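Epoxyqueuosine reductase (Streptococcus thermophilus, PDB 5D6S) belongs to the epoxyqueuosine reductase (QueG) family and holds cobalamin and two iron/sulfur clusters within a single protein chain. Local coordinates at residues K141-E144 with N149-Y152; K39-S44 with L136-K141; N29-I34 with I46-A51; Y130-K135 with Y189-E194; G317-Q322 with P351-T356. One frame throughout, in Å; residues are numbered along the deposited sequence.

Contact 1. Residues K141-E144 with N149-Y152; sequences KGIE and NFEY
The loop that leads the chain out of helix 128-144 and into strand 152-155 closes on Ile-143 and Phe-150, a CH-pi pair within a short helix-to-strand connection. Ile-143 stands over the middle of the phenyl ring: its CG2 methyl is 3.5 Å from the ring centroid of Phe-150 and only 14° off the ring normal. With CG2 set anti to the backbone N (CG1 at chi1 -70°), this branch is the one delivered to the face, while CB lies 3.6 Å from CE2 of Phe-150. Over the opposite face, off centre, lies CD1 of Tyr-152, from the same segment as the ring. Glu-144 takes the rim. Its chain bends at chi2 and brings OE2 to 3.6 Å from CD2 of Phe-150, near the ring plane, with the carboxylate turned 76° from the ring. OE1 lies farther out, 4.2 Å from CE1 of Tyr-152. Leu-199 touches both Ile-143 and Phe-150, and Ile-34 and Met-37 of helix 30-40 meet Ile-143 as well. The pairing is chiefly dispersive at its buried centre, and the carboxylate lies where the weakly positive C-H rim of an aromatic ring would probably favour it.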
# COMPACT_ATOMS: atom_id res chain seq x y z
N LYS A 141 -2.43 14.75 -23.96
CA LYS A 141 -3.31 15.21 -25.06
C LYS A 141 -3.30 16.74 -25.15
O LYS A 141 -3.37 17.30 -26.24
CB LYS A 141 -4.76 14.70 -24.92
N GLY A 142 -3.21 17.40 -24.00
CA GLY A 142 -3.13 18.85 -23.93
C GLY A 142 -1.78 19.43 -24.29
O GLY A 142 -1.67 20.63 -24.54
N ILE A 143 -0.75 18.59 -24.31
CA ILE A 143 0.59 18.97 -24.80
C ILE A 143 0.74 18.65 -26.31
O ILE A 143 1.45 19.36 -27.02
CB ILE A 143 1.71 18.28 -23.98
CG1 ILE A 143 1.78 18.86 -22.58
CG2 ILE A 143 3.09 18.47 -24.63
CD1 ILE A 143 2.70 18.10 -21.64
N GLU A 144 0.09 17.59 -26.79
CA GLU A 144 0.09 17.25 -28.23
C GLU A 144 -0.23 18.47 -29.09
O GLU A 144 0.39 18.69 -30.13
CB GLU A 144 -0.94 16.15 -28.54
CG GLU A 144 -0.62 14.75 -28.02
CD GLU A 144 0.31 13.97 -28.93
OE1 GLU A 144 -0.00 12.80 -29.25
OE2 GLU A 144 1.35 14.51 -29.35
N ASN A 149 6.05 16.79 -32.83
CA ASN A 149 6.96 15.68 -32.54
C ASN A 149 7.01 15.29 -31.06
O ASN A 149 8.00 14.72 -30.59
CB ASN A 149 8.38 15.98 -33.03
CG ASN A 149 8.54 15.78 -34.52
OD1 ASN A 149 7.87 14.94 -35.12
ND2 ASN A 149 9.44 16.54 -35.12
N PHE A 150 5.94 15.59 -30.33
CA PHE A 150 5.89 15.27 -28.91
C PHE A 150 5.92 13.75 -28.71
O PHE A 150 5.14 13.02 -29.35
CB PHE A 150 4.62 15.87 -28.30
CG PHE A 150 4.43 15.55 -26.85
CD1 PHE A 150 5.52 15.50 -25.98
CD2 PHE A 150 3.15 15.34 -26.34
CE1 PHE A 150 5.32 15.24 -24.63
CE2 PHE A 150 2.95 15.07 -24.99
CZ PHE A 150 4.04 15.02 -24.14
N GLU A 151 6.81 13.29 -27.85
CA GLU A 151 6.91 11.86 -27.53
C GLU A 151 6.90 11.65 -26.03
O GLU A 151 7.59 12.36 -25.30
CB GLU A 151 8.17 11.25 -28.13
CG GLU A 151 8.09 11.03 -29.64
CD GLU A 151 9.19 10.12 -30.18
OE1 GLU A 151 10.07 9.67 -29.39
OE2 GLU A 151 9.15 9.84 -31.40
N TYR A 152 6.12 10.67 -25.57
CA TYR A 152 5.98 10.42 -24.13
C TYR A 152 5.85 8.96 -23.73
O TYR A 152 5.69 8.07 -24.55
CB TYR A 152 4.80 11.20 -23.56
CG TYR A 152 3.46 10.83 -24.13
CD1 TYR A 152 3.05 11.32 -25.36
CD2 TYR A 152 2.56 10.03 -23.42
CE1 TYR A 152 1.80 11.00 -25.87
CE2 TYR A 152 1.31 9.73 -23.92
CZ TYR A 152 0.94 10.22 -25.15
OH TYR A 152 -0.27 9.90 -25.70

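Contact 2. Residues K39-S44 with L136-K141; sequences KEIGIS and LKRLAK
Ile-41 and Arg-138 mark the closest backbone approach, CA to CA 7.7 Å, where helix 30-40 ends in a Schellman motif, with Gly-42 at positive phi (89°) as the C-prime residue, beside the middle of helix 128-144. Ile-41 is the first residue to leave helical angles, and its side chain divides between two partners. The CB and CG2 side lies over one face of the Arg-138 guanidinium, with CG2 3.8 Å from CZ of Arg-138 and displaced toward the rim of the group. The other branch, CG1, is set between the backbone N and the carbonyl carbon (chi1 67°), and it carries CD1 across to the helix, 3.7 Å from the backbone N of Leu-139. Ile-41 and Arg-138 slide past each other in opposite directions. Deeper in, Leu-139 CD1 receives two isoleucine tips: CD1 of Ile-41 at 4.0 Å and CD1 of Ile-43 at 4.2 Å. Ile-43 crosses the leucine at about a right angle and rests in turn on Ile-97 of the sheet. Arg-138 makes a long, weak ion pair with Asp-134 one turn back. Chemically the contact grades from a buried aliphatic cluster to an exposed rim, where a flat cation probably shields part of Ile-41 from solvent.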
# COMPACT_ATOMS: atom_id res chain seq x y z
N LYS A 39 -3.04 22.03 -12.88
CA LYS A 39 -4.01 22.33 -11.82
C LYS A 39 -5.44 22.32 -12.37
O LYS A 39 -6.39 22.00 -11.66
CB LYS A 39 -3.67 23.65 -11.07
CG LYS A 39 -4.03 24.93 -11.80
CD LYS A 39 -5.38 25.50 -11.35
CE LYS A 39 -5.99 26.38 -12.44
NZ LYS A 39 -7.36 26.84 -12.08
N GLU A 40 -5.57 22.63 -13.66
CA GLU A 40 -6.85 22.52 -14.35
C GLU A 40 -7.45 21.12 -14.22
O GLU A 40 -8.64 20.98 -13.96
CB GLU A 40 -6.68 22.93 -15.83
CG GLU A 40 -7.73 22.43 -16.82
CD GLU A 40 -9.00 23.25 -16.81
OE1 GLU A 40 -9.51 23.55 -15.70
OE2 GLU A 40 -9.51 23.58 -17.92
N ILE A 41 -6.63 20.08 -14.42
CA ILE A 41 -7.13 18.69 -14.44
C ILE A 41 -6.86 17.92 -13.13
O ILE A 41 -6.84 16.70 -13.11
CB ILE A 41 -6.59 17.89 -15.64
CG1 ILE A 41 -5.08 17.66 -15.53
CG2 ILE A 41 -6.99 18.57 -16.94
CD1 ILE A 41 -4.45 17.07 -16.78
N GLY A 42 -6.72 18.65 -12.03
CA GLY A 42 -6.78 18.05 -10.69
C GLY A 42 -5.46 17.55 -10.15
O GLY A 42 -5.45 16.83 -9.15
N ILE A 43 -4.36 17.93 -10.78
CA ILE A 43 -3.06 17.54 -10.28
C ILE A 43 -2.64 18.51 -9.19
O ILE A 43 -2.54 19.70 -9.43
CB ILE A 43 -2.00 17.52 -11.39
CG1 ILE A 43 -2.37 16.48 -12.43
CG2 ILE A 43 -0.61 17.22 -10.82
CD1 ILE A 43 -1.51 16.53 -13.67
N SER A 44 -2.36 17.98 -8.00
CA SER A 44 -2.09 18.81 -6.83
C SER A 44 -0.70 19.43 -6.79
O SER A 44 -0.43 20.34 -6.00
CB SER A 44 -2.31 17.99 -5.55
OG SER A 44 -3.67 17.61 -5.42
N LEU A 136 -2.49 11.77 -16.53
CA LEU A 136 -1.37 11.75 -17.49
C LEU A 136 -1.77 11.68 -18.96
O LEU A 136 -1.02 12.13 -19.82
CB LEU A 136 -0.46 10.55 -17.22
CG LEU A 136 0.33 10.53 -15.92
CD1 LEU A 136 1.28 9.34 -15.95
CD2 LEU A 136 1.12 11.82 -15.73
N LYS A 137 -2.89 11.05 -19.26
CA LYS A 137 -3.37 10.94 -20.63
C LYS A 137 -3.83 12.31 -21.09
O LYS A 137 -3.48 12.75 -22.17
CB LYS A 137 -4.56 9.99 -20.69
CG LYS A 137 -4.42 8.83 -21.65
CD LYS A 137 -5.24 7.65 -21.13
CE LYS A 137 -5.41 6.59 -22.19
NZ LYS A 137 -5.96 5.31 -21.68
N ARG A 138 -4.63 12.96 -20.24
CA ARG A 138 -5.13 14.32 -20.45
C ARG A 138 -4.01 15.37 -20.62
O ARG A 138 -4.04 16.19 -21.55
CB ARG A 138 -6.06 14.73 -19.29
CG ARG A 138 -7.54 14.55 -19.61
CD ARG A 138 -8.28 13.72 -18.58
NE ARG A 138 -8.32 14.33 -17.25
CZ ARG A 138 -9.10 15.35 -16.90
NH1 ARG A 138 -9.91 15.93 -17.78
NH2 ARG A 138 -9.07 15.81 -15.66
N LEU A 139 -3.03 15.33 -19.73
CA LEU A 139 -1.83 16.16 -19.82
C LEU A 139 -1.08 15.96 -21.15
O LEU A 139 -0.67 16.91 -21.78
CB LEU A 139 -0.89 15.85 -18.65
CG LEU A 139 0.09 16.94 -18.30
CD1 LEU A 139 -0.62 18.01 -17.49
CD2 LEU A 139 1.28 16.38 -17.53
N ALA A 140 -0.88 14.71 -21.54
CA ALA A 140 -0.25 14.41 -22.83
C ALA A 140 -1.10 14.92 -24.00
O ALA A 140 -0.55 15.46 -24.94
CB ALA A 140 0.02 12.92 -22.97
N LYS A 141 -2.43 14.75 -23.96
CA LYS A 141 -3.31 15.21 -25.06
C LYS A 141 -3.30 16.74 -25.15
O LYS A 141 -3.37 17.30 -26.24
CB LYS A 141 -4.76 14.70 -24.92

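Contact 3. Residues N29-I34 with I46-A51; sequences NIKLEI and IGFTTA
Lys-31 passes obliquely over Phe-48 and shows how a lysine can pack with its carbon chain and pair with its tip. From CB the chain sets off with CG anti to the backbone N (chi1 178°), which carries CG over one face of the phenyl ring, 4.0 Å from CE1 of Phe-48 and offset toward the rim. Beyond CG the chain stays extended and runs on along the CE1-CD1 side of that face, and CE comes to 4.0 Å from CD1 of Phe-48. NZ then reaches past the aromatic to a salt bridge with Asp-204 and a hydrogen bond to the carbonyl of Glu-202. One turn further along the helix, Ile-34 takes the ring edge. Its CG2 is 3.8 Å from CZ of Phe-48, and the same methyl meets CD1 of Ile-46 at 3.7 Å, the two isoleucines crossing at about a right angle. Helix 30-34 and strand 46-50 run nearly antiparallel, at 150°, with their axes 10.5 Å apart at closest. The strand is an outermost one of the four-stranded antiparallel sheet, and the helix packs against it there; Ile-46 and Phe-48 also touch Ile-95 of strand 93-100, while Phe-48 bonds through its backbone to Asp-204.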
# COMPACT_ATOMS: atom_id res chain seq x y z
N ASN A 29 7.17 28.99 -23.11
CA ASN A 29 6.23 29.21 -22.00
C ASN A 29 5.41 27.95 -21.87
O ASN A 29 4.34 27.98 -21.29
CB ASN A 29 5.37 30.47 -22.14
CG ASN A 29 6.06 31.73 -21.61
OD1 ASN A 29 7.22 31.71 -21.21
ND2 ASN A 29 5.32 32.84 -21.61
N ILE A 30 5.93 26.84 -22.40
CA ILE A 30 5.32 25.53 -22.19
C ILE A 30 5.24 25.21 -20.71
O ILE A 30 4.20 24.77 -20.23
CB ILE A 30 6.02 24.32 -22.90
CG1 ILE A 30 7.48 24.61 -23.32
CG2 ILE A 30 5.20 23.88 -24.10
CD1 ILE A 30 8.47 24.81 -22.19
N LYS A 31 6.33 25.46 -19.99
CA LYS A 31 6.40 25.12 -18.57
C LYS A 31 5.27 25.82 -17.78
O LYS A 31 4.67 25.22 -16.89
CB LYS A 31 7.79 25.47 -18.02
CG LYS A 31 7.95 25.19 -16.54
CD LYS A 31 9.41 25.11 -16.13
CE LYS A 31 9.53 25.18 -14.62
NZ LYS A 31 10.90 24.83 -14.17
N LEU A 32 5.00 27.08 -18.10
CA LEU A 32 3.94 27.84 -17.44
C LEU A 32 2.58 27.33 -17.94
O LEU A 32 1.61 27.31 -17.19
CB LEU A 32 4.09 29.34 -17.70
CG LEU A 32 3.59 30.29 -16.61
CD1 LEU A 32 4.15 31.69 -16.83
CD2 LEU A 32 2.07 30.35 -16.52
N GLU A 33 2.53 26.93 -19.21
CA GLU A 33 1.29 26.42 -19.82
C GLU A 33 0.90 25.05 -19.29
O GLU A 33 -0.28 24.78 -19.09
CB GLU A 33 1.40 26.36 -21.35
CG GLU A 33 0.90 27.61 -22.07
CD GLU A 33 -0.49 28.01 -21.62
OE1 GLU A 33 -1.33 27.10 -21.37
OE2 GLU A 33 -0.75 29.23 -21.50
N ILE A 34 1.89 24.19 -19.09
CA ILE A 34 1.70 22.86 -18.50
C ILE A 34 1.15 23.04 -17.10
O ILE A 34 0.05 22.57 -16.81
CB ILE A 34 3.02 22.06 -18.48
CG1 ILE A 34 3.29 21.50 -19.87
CG2 ILE A 34 2.95 20.91 -17.49
CD1 ILE A 34 4.68 20.92 -20.06
N ILE A 46 3.21 19.59 -9.41
CA ILE A 46 3.92 19.17 -10.61
C ILE A 46 5.34 19.67 -10.55
O ILE A 46 5.65 20.67 -9.90
CB ILE A 46 3.20 19.64 -11.87
CG1 ILE A 46 3.85 19.05 -13.12
CG2 ILE A 46 3.13 21.16 -11.93
CD1 ILE A 46 2.90 19.01 -14.30
N GLY A 47 6.22 18.93 -11.20
CA GLY A 47 7.65 19.15 -11.07
C GLY A 47 8.29 18.75 -12.39
O GLY A 47 7.66 18.09 -13.21
N PHE A 48 9.54 19.18 -12.59
CA PHE A 48 10.26 18.92 -13.82
C PHE A 48 11.68 18.54 -13.47
O PHE A 48 12.26 19.04 -12.51
CB PHE A 48 10.25 20.14 -14.74
CG PHE A 48 8.87 20.60 -15.11
CD1 PHE A 48 8.17 21.44 -14.26
CD2 PHE A 48 8.27 20.17 -16.29
CE1 PHE A 48 6.88 21.86 -14.57
CE2 PHE A 48 6.98 20.59 -16.61
CZ PHE A 48 6.28 21.45 -15.75
N THR A 49 12.24 17.63 -14.25
CA THR A 49 13.61 17.22 -14.02
C THR A 49 14.14 16.63 -15.31
O THR A 49 13.39 16.36 -16.25
CB THR A 49 13.75 16.23 -12.86
OG1 THR A 49 15.04 15.62 -12.91
CG2 THR A 49 12.70 15.15 -12.97
N THR A 50 15.45 16.45 -15.35
CA THR A 50 16.08 15.95 -16.56
C THR A 50 15.81 14.47 -16.68
O THR A 50 15.47 13.80 -15.70
CB THR A 50 17.61 16.19 -16.55
OG1 THR A 50 18.21 15.42 -15.50
CG2 THR A 50 17.92 17.68 -16.34
N ALA A 51 15.99 13.96 -17.89
CA ALA A 51 16.06 12.54 -18.13
C ALA A 51 17.46 12.00 -17.80
O ALA A 51 17.88 10.98 -18.34
CB ALA A 51 15.72 12.24 -19.57

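Contact 4. Residues Y130-K135 with Y189-E194; sequences YVLQDK and YMYLGE
Leu-132 and Tyr-191 meet at about a right angle, the leucine reaching from helix 128-144 and the tyrosine from strand 190-197. The forked end of Leu-132 straddles the root of the tyrosine. CD2 lies 3.8 Å from CB of Tyr-191, and CD1 lies 4.0 Å from that same CB. CD1 also nears the ring, 4.1 Å from CD2 of Tyr-191, approaching it at a slant. With CG of Tyr-191 beside its own backbone N (chi1 -52°), CB is left to the leucine methyls and the ring goes on to stack with Tyr-101 and Tyr-128. The CD2 methyl does more than touch a side chain: it rests on the strand itself, 3.4 Å from O of Leu-192 and 3.9 Å from N of Gly-193. The lack of a side chain at Gly-193 probably helps the helix lie close, CA of Leu-132 standing 6.8 Å from CA of Gly-193, with the segment axes 43° apart. Neighbouring Leu-192 points away from the helix, and its side chain comes within about 4 Å of the bound cobalamin. The backbones of Tyr-191 and Gly-193 pair with Val-99 and Ile-97 of strand 93-100, while the O atoms of Met-190 and Leu-192 bond to N33 and N29 of cobalamin. The contact is made by van der Waals touch of a leucine with a tyrosine root and a backbone carbonyl, and that carbonyl is also bonded to cobalamin, so helix packing and ligand binding meet at a single peptide.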
# COMPACT_ATOMS: atom_id res chain seq x y z
N TYR A 130 -5.65 3.96 -11.87
CA TYR A 130 -6.54 4.41 -12.92
C TYR A 130 -6.65 5.94 -12.93
O TYR A 130 -6.62 6.57 -13.98
CB TYR A 130 -7.94 3.79 -12.84
CG TYR A 130 -8.86 4.62 -13.69
CD1 TYR A 130 -8.76 4.59 -15.09
CD2 TYR A 130 -9.75 5.52 -13.11
CE1 TYR A 130 -9.56 5.40 -15.87
CE2 TYR A 130 -10.57 6.34 -13.88
CZ TYR A 130 -10.47 6.28 -15.26
OH TYR A 130 -11.27 7.10 -16.04
N VAL A 131 -6.80 6.54 -11.74
CA VAL A 131 -6.99 7.98 -11.63
C VAL A 131 -5.82 8.73 -12.28
O VAL A 131 -6.02 9.63 -13.10
CB VAL A 131 -7.19 8.44 -10.17
CG1 VAL A 131 -7.34 9.95 -10.09
CG2 VAL A 131 -8.42 7.80 -9.55
N LEU A 132 -4.60 8.36 -11.91
CA LEU A 132 -3.41 9.04 -12.41
C LEU A 132 -3.13 8.78 -13.89
O LEU A 132 -2.71 9.69 -14.59
CB LEU A 132 -2.17 8.71 -11.55
CG LEU A 132 -1.99 9.73 -10.44
CD1 LEU A 132 -3.17 9.71 -9.48
CD2 LEU A 132 -0.67 9.55 -9.70
N GLN A 133 -3.34 7.56 -14.37
CA GLN A 133 -3.15 7.27 -15.78
C GLN A 133 -4.10 8.11 -16.60
O GLN A 133 -3.73 8.59 -17.66
CB GLN A 133 -3.31 5.78 -16.12
CG GLN A 133 -1.97 5.03 -16.12
CD GLN A 133 -2.11 3.54 -15.80
OE1 GLN A 133 -1.52 3.02 -14.85
NE2 GLN A 133 -2.93 2.86 -16.60
N ASP A 134 -5.32 8.31 -16.10
CA ASP A 134 -6.27 9.22 -16.75
C ASP A 134 -5.73 10.67 -16.80
O ASP A 134 -5.76 11.31 -17.85
CB ASP A 134 -7.63 9.18 -16.04
CG ASP A 134 -8.64 10.17 -16.63
OD1 ASP A 134 -9.15 9.89 -17.74
OD2 ASP A 134 -8.91 11.20 -15.96
N LYS A 135 -5.26 11.17 -15.66
CA LYS A 135 -4.64 12.52 -15.59
C LYS A 135 -3.43 12.72 -16.53
O LYS A 135 -3.35 13.71 -17.25
CB LYS A 135 -4.25 12.85 -14.14
CG LYS A 135 -5.44 13.29 -13.29
CD LYS A 135 -5.04 13.49 -11.84
CE LYS A 135 -6.08 14.26 -11.05
NZ LYS A 135 -7.47 13.76 -11.25
N TYR A 189 0.71 12.27 2.06
CA TYR A 189 -0.55 11.76 1.50
C TYR A 189 -0.78 12.21 0.07
O TYR A 189 -1.80 12.83 -0.26
CB TYR A 189 -1.76 12.03 2.43
CG TYR A 189 -1.54 11.43 3.83
CD1 TYR A 189 -1.31 10.05 4.01
CD2 TYR A 189 -1.52 12.23 4.96
CE1 TYR A 189 -1.10 9.51 5.27
CE2 TYR A 189 -1.32 11.69 6.22
CZ TYR A 189 -1.10 10.33 6.37
OH TYR A 189 -0.91 9.82 7.64
N MET A 190 0.17 11.81 -0.78
CA MET A 190 0.11 11.99 -2.25
C MET A 190 0.40 10.71 -3.04
O MET A 190 1.33 9.96 -2.71
CB MET A 190 1.15 13.02 -2.71
CG MET A 190 1.17 14.35 -1.97
SD MET A 190 2.61 15.32 -2.45
CE MET A 190 3.96 14.46 -1.63
N TYR A 191 -0.40 10.49 -4.10
CA TYR A 191 -0.08 9.51 -5.14
C TYR A 191 0.91 10.14 -6.11
O TYR A 191 0.82 11.32 -6.40
CB TYR A 191 -1.33 9.14 -5.95
CG TYR A 191 -2.54 8.69 -5.15
CD1 TYR A 191 -2.44 7.72 -4.16
CD2 TYR A 191 -3.81 9.22 -5.41
CE1 TYR A 191 -3.55 7.30 -3.44
CE2 TYR A 191 -4.93 8.78 -4.71
CZ TYR A 191 -4.80 7.82 -3.72
OH TYR A 191 -5.91 7.40 -3.02
N LEU A 192 1.84 9.35 -6.62
CA LEU A 192 2.86 9.84 -7.55
C LEU A 192 2.76 9.22 -8.94
O LEU A 192 2.33 8.09 -9.10
CB LEU A 192 4.28 9.60 -7.02
CG LEU A 192 4.63 10.26 -5.68
CD1 LEU A 192 6.11 10.07 -5.34
CD2 LEU A 192 4.26 11.74 -5.70
N GLY A 193 3.17 10.00 -9.93
CA GLY A 193 3.28 9.56 -11.31
C GLY A 193 4.41 10.28 -12.05
O GLY A 193 4.99 11.24 -11.54
N GLU A 194 4.71 9.80 -13.26
CA GLU A 194 5.74 10.39 -14.12
C GLU A 194 5.31 10.35 -15.57
O GLU A 194 4.72 9.38 -16.02
CB GLU A 194 7.04 9.62 -14.09
CG GLU A 194 7.67 9.48 -12.73
CD GLU A 194 7.30 8.19 -12.07
OE1 GLU A 194 6.69 8.27 -10.99
OE2 GLU A 194 7.60 7.11 -12.65

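Contact 5. Residues G317-Q322 with P351-T356; sequences GKNILQ and PIHTAT
His-353 reaches across to Asn-319 with the one hydrogen bond that joins these two helix starts. Its NE2 donates to the backbone O of Asn-319 at 3.0 Å, almost straight at 176°, and that oxygen lies in the plane of the imidazole. The carbonyl accepts the bond from a donor tilted 18° out of its plane. Around the bond, CE1 of His-353 is neighboured by side chains of helix 318-331: CB of Gln-322 at 3.7 Å, OE1 of Gln-322 at 3.6 Å, and OD1 of Asn-319 at 3.7 Å. Both amides are turned well out of the ring plane, that of Asn-319 by 85°. The helices involved, 318-331 and 351-364, belong to the all-helical C-terminal part of the chain, whose succession of short helices is consistent with a HEAT-like repeat array. Here the first turns of the two helices meet, and His-353 further touches Arg-323. Next outward comes Lys-318, whose NZ joins the two amide oxygens, donating to OD1 of Asn-319 at 3.0 Å and to OE1 of Gln-322 at 3.3 Å; this probably sets which end of each amide faces the histidine. A positive charge so near would probably disfavour a second proton on the imidazole. The far end of the Gln-322 amide is held too, NE2 bonding to the carbonyls of Phe-296 and Leu-299. Behind His-353, its backbone N bonds to the side chain of Asn-350, and one turn on OG1 of Thr-356 bonds to O of Ile-352 at 2.7 Å.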
# COMPACT_ATOMS: atom_id res chain seq x y z
N GLY A 317 -7.11 -9.95 -5.51
CA GLY A 317 -8.33 -10.67 -5.16
C GLY A 317 -8.62 -10.72 -3.67
O GLY A 317 -7.91 -10.15 -2.84
N LYS A 318 -9.69 -11.43 -3.34
CA LYS A 318 -10.27 -11.39 -2.02
C LYS A 318 -9.45 -12.14 -0.96
O LYS A 318 -9.53 -11.83 0.25
CB LYS A 318 -11.69 -11.93 -2.08
CG LYS A 318 -11.79 -13.44 -2.29
CD LYS A 318 -13.25 -13.86 -2.21
CE LYS A 318 -13.46 -15.29 -2.61
NZ LYS A 318 -12.69 -16.23 -1.75
N ASN A 319 -8.70 -13.16 -1.39
CA ASN A 319 -8.13 -14.11 -0.44
C ASN A 319 -7.15 -13.53 0.57
O ASN A 319 -7.24 -13.82 1.77
CB ASN A 319 -7.52 -15.27 -1.17
CG ASN A 319 -8.57 -16.26 -1.71
OD1 ASN A 319 -9.75 -16.18 -1.46
ND2 ASN A 319 -8.08 -17.20 -2.47
N ILE A 320 -6.23 -12.68 0.12
CA ILE A 320 -5.33 -12.06 1.09
C ILE A 320 -6.09 -11.16 2.08
O ILE A 320 -5.80 -11.13 3.28
CB ILE A 320 -4.19 -11.27 0.44
CG1 ILE A 320 -4.71 -10.27 -0.58
CG2 ILE A 320 -3.17 -12.20 -0.19
CD1 ILE A 320 -3.70 -9.20 -0.88
N LEU A 321 -7.11 -10.49 1.59
CA LEU A 321 -7.92 -9.65 2.47
C LEU A 321 -8.74 -10.46 3.45
O LEU A 321 -8.82 -10.09 4.61
CB LEU A 321 -8.82 -8.73 1.64
CG LEU A 321 -8.04 -7.87 0.64
CD1 LEU A 321 -8.98 -6.94 -0.10
CD2 LEU A 321 -6.97 -7.05 1.36
N GLN A 322 -9.35 -11.56 3.01
CA GLN A 322 -10.14 -12.38 3.93
C GLN A 322 -9.24 -13.03 4.98
O GLN A 322 -9.62 -13.13 6.15
CB GLN A 322 -10.98 -13.39 3.17
CG GLN A 322 -12.09 -12.69 2.37
CD GLN A 322 -12.96 -13.62 1.56
OE1 GLN A 322 -12.53 -14.70 1.14
NE2 GLN A 322 -14.20 -13.19 1.30
N PRO A 351 -7.30 -23.50 2.25
CA PRO A 351 -6.44 -23.92 3.37
C PRO A 351 -5.76 -22.79 4.12
O PRO A 351 -5.62 -22.87 5.34
CB PRO A 351 -5.40 -24.81 2.69
CG PRO A 351 -6.05 -25.28 1.45
CD PRO A 351 -6.94 -24.17 0.99
N ILE A 352 -5.31 -21.74 3.43
CA ILE A 352 -4.71 -20.61 4.16
C ILE A 352 -5.69 -20.05 5.17
O ILE A 352 -5.34 -19.85 6.35
CB ILE A 352 -4.24 -19.47 3.24
CG1 ILE A 352 -2.81 -19.68 2.81
CG2 ILE A 352 -4.21 -18.14 3.96
CD1 ILE A 352 -2.58 -21.00 2.16
N HIS A 353 -6.95 -19.87 4.74
CA HIS A 353 -8.00 -19.41 5.64
C HIS A 353 -8.27 -20.39 6.79
O HIS A 353 -8.41 -19.96 7.94
CB HIS A 353 -9.29 -19.15 4.90
CG HIS A 353 -9.20 -18.03 3.93
ND1 HIS A 353 -10.12 -17.84 2.92
CD2 HIS A 353 -8.27 -17.06 3.78
CE1 HIS A 353 -9.80 -16.76 2.23
NE2 HIS A 353 -8.66 -16.29 2.72
N THR A 354 -8.33 -21.67 6.47
CA THR A 354 -8.50 -22.67 7.50
C THR A 354 -7.44 -22.56 8.58
O THR A 354 -7.73 -22.51 9.78
CB THR A 354 -8.46 -24.08 6.89
OG1 THR A 354 -9.55 -24.26 5.98
CG2 THR A 354 -8.55 -25.17 7.99
N ALA A 355 -6.19 -22.56 8.16
CA ALA A 355 -5.07 -22.54 9.11
C ALA A 355 -5.10 -21.24 9.92
O ALA A 355 -4.81 -21.21 11.10
CB ALA A 355 -3.77 -22.67 8.39
N THR A 356 -5.46 -20.17 9.27
CA THR A 356 -5.51 -18.87 9.95
C THR A 356 -6.65 -18.91 10.97
O THR A 356 -6.47 -18.54 12.12
CB THR A 356 -5.67 -17.74 8.96
OG1 THR A 356 -4.62 -17.84 7.98
CG2 THR A 356 -5.61 -16.43 9.65

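Overall arrangement
Contacts 1 to 4 form one neighbourhood, their centres about 10 to 18 Å apart, around helix 128-144, the four-stranded antiparallel sheet and helix 30-40. Contacts 1, 2 and 4 all use helix 128-144 and follow it from the cobalamin end (contact 4) through contact 2 to its far end (contact 1), while contacts 2 and 3 share helix 30-40. Along the chain, contact 3 closes first, contact 1 is nested within the loop of contact 4, and contact 2 interleaves with contacts 3 and 4. Contact 5 follows, its centre about 30 to 46 Å from theirs. With nearest atoms about 15 Å from contact 4, it belongs to packing distinct from that beside the cobalamin-binding sheet.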